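Local coordinates for protein IroE-like serine hydrolase (Shewanella oneidensis, PDB 3GFF) that probably hydrolyses ester bonds as an IroE-like serine hydrolase of the esterase D family, built on the alpha/beta-hydrolase fold, at residues A[127-130]-A[131-135]; A[82-86]-A[87-91]. All coordinates share one frame; numbering follows the deposited sequence.

Interaction 1: A[127-130]-A[131-135]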
loop_
_atom_site.group_PDB
_atom_site.type_symbol
_atom_site.label_atom_id
_atom_site.label_comp_id
_atom_site.label_asym_id
_atom_site.label_seq_id
_atom_site.Cartn_x
_atom_site.Cartn_y
_atom_site.Cartn_z
ATOM N N PRO A 127 5.218 26.671 -11.088
ATOM C CA PRO A 127 5.929 27.183 -12.257
ATOM C C PRO A 127 7.358 26.635 -12.410
ATOM O O PRO A 127 7.825 26.415 -13.530
ATOM C CB PRO A 127 5.950 28.701 -12.012
ATOM C CG PRO A 127 4.810 28.960 -11.107
ATOM C CD PRO A 127 4.588 27.742 -10.294
ATOM N N SER A 128 8.047 26.429 -11.290
ATOM C CA SER A 128 9.436 25.949 -11.287
ATOM C C SER A 128 9.540 24.493 -11.780
ATOM O O SER A 128 10.407 24.166 -12.593
ATOM C CB SER A 128 10.039 26.088 -9.885
ATOM O OG SER A 128 11.341 25.576 -9.855
ATOM N N ILE A 129 8.640 23.660 -11.270
ATOM C CA ILE A 129 8.484 22.256 -11.656
ATOM C C ILE A 129 8.134 22.195 -13.131
ATOM O O ILE A 129 8.725 21.461 -13.898
ATOM C CB ILE A 129 7.303 21.598 -10.880
ATOM C CG1 ILE A 129 7.559 21.555 -9.355
ATOM C CG2 ILE A 129 6.971 20.186 -11.418
ATOM C CD1 ILE A 129 8.487 20.549 -8.917
ATOM N N GLU A 130 7.183 23.014 -13.539
ATOM C CA GLU A 130 6.727 22.981 -14.924
ATOM C C GLU A 130 7.739 23.488 -15.934
ATOM O O GLU A 130 7.661 23.121 -17.098
ATOM C CB GLU A 130 5.405 23.714 -15.062
ATOM C CG GLU A 130 4.301 23.082 -14.271
ATOM C CD GLU A 130 2.972 23.787 -14.413
ATOM O OE1 GLU A 130 2.828 24.587 -15.338
ATOM O OE2 GLU A 130 2.056 23.545 -13.594
ATOM N N SER A 131 8.656 24.350 -15.503
ATOM C CA SER A 131 9.703 24.853 -16.385
ATOM C C SER A 131 10.835 23.840 -16.497
ATOM O O SER A 131 11.570 23.889 -17.449
ATOM C CB SER A 131 10.260 26.204 -15.919
ATOM O OG SER A 131 11.177 26.076 -14.837
ATOM N N GLN A 132 10.955 22.937 -15.517
ATOM C CA GLN A 132 11.984 21.903 -15.491
ATOM C C GLN A 132 11.509 20.553 -16.064
ATOM O O GLN A 132 12.292 19.822 -16.694
ATOM C CB GLN A 132 12.476 21.679 -14.051
ATOM C CG GLN A 132 13.202 22.898 -13.487
ATOM C CD GLN A 132 13.520 22.820 -11.992
ATOM O OE1 GLN A 132 13.105 21.889 -11.274
ATOM N NE2 GLN A 132 14.308 23.816 -11.515
ATOM N N LEU A 133 10.242 20.219 -15.845
ATOM C CA LEU A 133 9.728 18.945 -16.326
ATOM C C LEU A 133 8.573 19.074 -17.339
ATOM O O LEU A 133 7.903 20.109 -17.439
ATOM C CB LEU A 133 9.271 18.106 -15.136
ATOM C CG LEU A 133 10.221 17.909 -13.936
ATOM C CD1 LEU A 133 9.410 17.324 -12.765
ATOM C CD2 LEU A 133 11.430 17.040 -14.229
ATOM N N ARG A 134 8.338 17.983 -18.068
ATOM C CA ARG A 134 7.259 17.911 -19.045
ATOM C C ARG A 134 5.971 17.475 -18.357
ATOM O O ARG A 134 5.743 16.270 -18.111
ATOM C CB ARG A 134 7.628 16.953 -20.173
ATOM C CG ARG A 134 8.888 17.395 -20.963
ATOM C CD ARG A 134 9.102 16.476 -22.202
ATOM N NE ARG A 134 8.927 15.074 -21.836
ATOM C CZ ARG A 134 9.871 14.267 -21.362
ATOM N NH1 ARG A 134 11.123 14.654 -21.259
ATOM N NH2 ARG A 134 9.557 13.025 -21.030
ATOM N N THR A 135 5.156 18.476 -18.020
ATOM C CA THR A 135 3.895 18.282 -17.330
ATOM C C THR A 135 2.748 18.480 -18.317
ATOM O O THR A 135 2.838 19.304 -19.223
ATOM C CB THR A 135 3.765 19.251 -16.159
ATOM O OG1 THR A 135 3.649 20.600 -16.651
ATOM C CG2 THR A 135 5.004 19.113 -15.254
#
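Pro127 O accepts from Ser131 N at 3.0 Å, an i to i+4 bond of the last turn of helix 114-132, and Leu133 N reaches Ile129 O at 2.8 Å, with an N-H...O angle of 155°. Between them the bonding slackens: Gln132 N is held weakly by both Ser128 O and Ile129 O, as where a helix unwinds. From Leu133 the backbone is extended and leads into the short strand 135-136.

Ser131 suits this fraying turn because its hydroxyl can bond back to the helix. OG stands between its own N and carbonyl carbon (chi1 78°) and donates to Ser128 O at 3.0 Å, tilted out of that carbonyl's plane. The aliphatic part of Gln132 also lies on this oxygen, with CG 3.2 Å from Ser128 O. On the inner side the branch methyl CG2 of Ile129 meets CD1 of Leu133 at 4.0 Å, the two chains crossing obliquely. Where the chain doubles back, Thr135 brings OG1 to 3.5 Å from Glu130 CG, roughly at right angles to the extended glutamate, touching its methylenes.

Being apolar, Ile129 and Leu133 suit the side that faces the central sheet: Ile129 rests on Tyr28, Ile30, Tyr47 and Val79, Leu133 on Ile30 and Ile77. Thr135 also touches Val45 and Ile77. The helix end is thus seated across strands 24-31, 77-81 and 43-48.

Interaction 2: A[82-86]-A[87-91]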
loop_
_atom_site.group_PDB
_atom_site.type_symbol
_atom_site.label_atom_id
_atom_site.label_comp_id
_atom_site.label_asym_id
_atom_site.label_seq_id
_atom_site.Cartn_x
_atom_site.Cartn_y
_atom_site.Cartn_z
ATOM N N HIS A 82 8.035 19.306 1.590
ATOM C CA HIS A 82 8.351 19.207 2.996
ATOM C C HIS A 82 7.804 20.404 3.720
ATOM O O HIS A 82 7.630 21.456 3.126
ATOM C CB HIS A 82 9.843 19.118 3.281
ATOM C CG HIS A 82 10.486 17.936 2.666
ATOM N ND1 HIS A 82 11.841 17.731 2.713
ATOM C CD2 HIS A 82 9.968 16.920 1.933
ATOM C CE1 HIS A 82 12.131 16.607 2.078
ATOM N NE2 HIS A 82 11.011 16.099 1.589
ATOM N N ASN A 83 7.553 20.207 5.011
ATOM C CA ASN A 83 7.116 21.243 5.905
ATOM C C ASN A 83 8.259 21.993 6.590
ATOM O O ASN A 83 9.386 21.505 6.740
ATOM C CB ASN A 83 6.255 20.639 7.013
ATOM C CG ASN A 83 4.867 20.342 6.566
ATOM O OD1 ASN A 83 4.196 21.209 6.027
ATOM N ND2 ASN A 83 4.401 19.143 6.834
ATOM N N THR A 84 7.942 23.220 6.973
ATOM C CA THR A 84 8.805 23.998 7.839
ATOM C C THR A 84 7.834 24.246 9.025
ATOM O O THR A 84 7.835 23.488 9.998
ATOM C CB THR A 84 9.294 25.253 7.151
ATOM O OG1 THR A 84 8.186 26.100 6.865
ATOM C CG2 THR A 84 10.033 24.904 5.839
ATOM N N ASN A 85 6.952 25.244 8.898
ATOM C CA ASN A 85 5.923 25.509 9.916
ATOM C C ASN A 85 4.537 24.968 9.444
ATOM O O ASN A 85 3.741 25.637 8.764
ATOM C CB ASN A 85 5.893 26.998 10.257
ATOM C CG ASN A 85 5.085 27.316 11.509
ATOM O OD1 ASN A 85 4.234 26.533 11.956
ATOM N ND2 ASN A 85 5.316 28.504 12.047
ATOM N N ARG A 86 4.285 23.726 9.808
ATOM C CA ARG A 86 3.066 23.012 9.445
ATOM C C ARG A 86 1.768 23.643 9.980
ATOM O O ARG A 86 0.774 23.719 9.270
ATOM C CB ARG A 86 3.196 21.586 9.960
ATOM C CG ARG A 86 2.011 20.673 9.671
ATOM C CD ARG A 86 2.405 19.218 9.862
ATOM N NE ARG A 86 1.481 18.374 9.123
ATOM C CZ ARG A 86 0.425 17.764 9.656
ATOM N NH1 ARG A 86 0.174 17.866 10.969
ATOM N NH2 ARG A 86 -0.375 17.031 8.875
HETATM N N MSE A 87 1.758 24.087 11.228
HETATM C CA MSE A 87 0.541 24.696 11.746
HETATM C C MSE A 87 0.262 26.019 11.038
HETATM O O MSE A 87 -0.865 26.436 10.944
HETATM C CB MSE A 87 0.580 24.877 13.263
HETATM C CG MSE A 87 0.371 23.568 14.067
HETATM SE SE MSE A 87 -1.347 22.676 13.674
HETATM C CE MSE A 87 -2.411 24.134 14.306
ATOM N N ARG A 88 1.289 26.658 10.525
ATOM C CA ARG A 88 1.121 27.937 9.870
ATOM C C ARG A 88 0.578 27.727 8.481
ATOM O O ARG A 88 -0.392 28.365 8.119
ATOM C CB ARG A 88 2.448 28.683 9.797
ATOM C CG ARG A 88 2.402 30.104 9.233
ATOM C CD ARG A 88 3.810 30.534 8.843
ATOM N NE ARG A 88 4.328 29.687 7.770
ATOM C CZ ARG A 88 5.579 29.700 7.319
ATOM N NH1 ARG A 88 6.492 30.520 7.842
ATOM N NH2 ARG A 88 5.931 28.880 6.335
ATOM N N ASP A 89 1.170 26.786 7.738
ATOM C CA ASP A 89 0.862 26.583 6.330
ATOM C C ASP A 89 -0.322 25.704 6.022
ATOM O O ASP A 89 -0.862 25.803 4.946
ATOM C CB ASP A 89 2.066 25.963 5.635
ATOM C CG ASP A 89 3.299 26.852 5.674
ATOM O OD1 ASP A 89 3.155 28.094 5.759
ATOM O OD2 ASP A 89 4.423 26.302 5.609
ATOM N N TYR A 90 -0.718 24.842 6.945
ATOM C CA TYR A 90 -1.783 23.886 6.677
ATOM C C TYR A 90 -3.127 24.286 7.244
ATOM O O TYR A 90 -4.093 23.552 7.057
ATOM C CB TYR A 90 -1.360 22.476 7.149
ATOM C CG TYR A 90 -0.393 21.754 6.231
ATOM C CD1 TYR A 90 0.407 22.447 5.333
ATOM C CD2 TYR A 90 -0.211 20.386 6.330
ATOM C CE1 TYR A 90 1.288 21.808 4.520
ATOM C CE2 TYR A 90 0.713 19.715 5.501
ATOM C CZ TYR A 90 1.466 20.440 4.616
ATOM O OH TYR A 90 2.416 19.829 3.791
ATOM N N THR A 91 -3.184 25.441 7.921
ATOM C CA THR A 91 -4.422 25.946 8.531
ATOM C C THR A 91 -4.974 27.143 7.768
ATOM O O THR A 91 -4.268 28.090 7.500
ATOM C CB THR A 91 -4.231 26.249 10.045
ATOM O OG1 THR A 91 -3.156 27.171 10.253
ATOM C CG2 THR A 91 -3.934 24.926 10.810
HETATM O O HOH W 1 4.464 21.072 3.307
HETATM O O HOH W 2 5.078 23.796 5.756
HETATM O O HOH W 3 3.594 23.657 13.187
#
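Asn85 holds the start of the short helix 86-89 with two oxygens. Its backbone O takes a fairly straight bond from Asp89 N at 3.0 Å, and Arg86 O likewise receives Tyr90 N. As the N-cap, Asn85 also uses its side chain: chi1 of -167° swings the amide back over the first turn, where OD1 accepts from Arg88 N at 3.3 Å, although the donor stands well above the amide's carbonyl plane. A short amide suits this place, where the first turn of a helix has N-H groups without a carbonyl from a preceding turn.

Within 87-91, Arg88 grips Asp89 side-on, NE lying 2.8 Å and NH2 2.9 Å from the same oxygen, OD1. OD1 takes NH2 on its syn lone pair, whereas NE meets it from above the carboxylate plane. Arg88 also bridges to Glu24; Arg26 is the likely second partner of Asp89, through OD2, whose place is less certain. Asn85 CB sits over the centre of one face of the Arg88 guanidinium.

One water donates to Asn83 OD1 and accepts from Thr84 N, with a less certain leg to Asp89 OD2. Asn83 OD1 lies 3.2 Å from Tyr90 CZ, obliquely to the ring, while Tyr90 OH bonds to Asp50 N. Arg86, in a salt bridge with Asp50, runs its extended chain past the ring, NE 3.8 Å from Tyr90 CD2.

The turn follows strand 77-81 and lies beside strand 24-31, with Arg86, Met87 and Tyr90 packed on Phe146 at the start of helix 146-156, next to the probable nucleophile elbow.

Along the chain, interaction 2 comes first, in the loop and short helix that follow strand 77-81; interaction 1 comes later, at the C-terminal end of helix 114-132. Each closes a local turn within one continuous stretch, and they stand in series, neither nested nor crossed. The centres of interaction 1 and interaction 2 are about 24 Å apart, and the two do not touch. Both border the same part of the central sheet: 82-91 leaves strand 77-81 beside strand 24-31, while 127-135 packs on those two strands and 43-48. The first ties the loop to helix 146-156 near the probable catalytic serine; the second turns the chain from helix 114-132 towards strand 138-144.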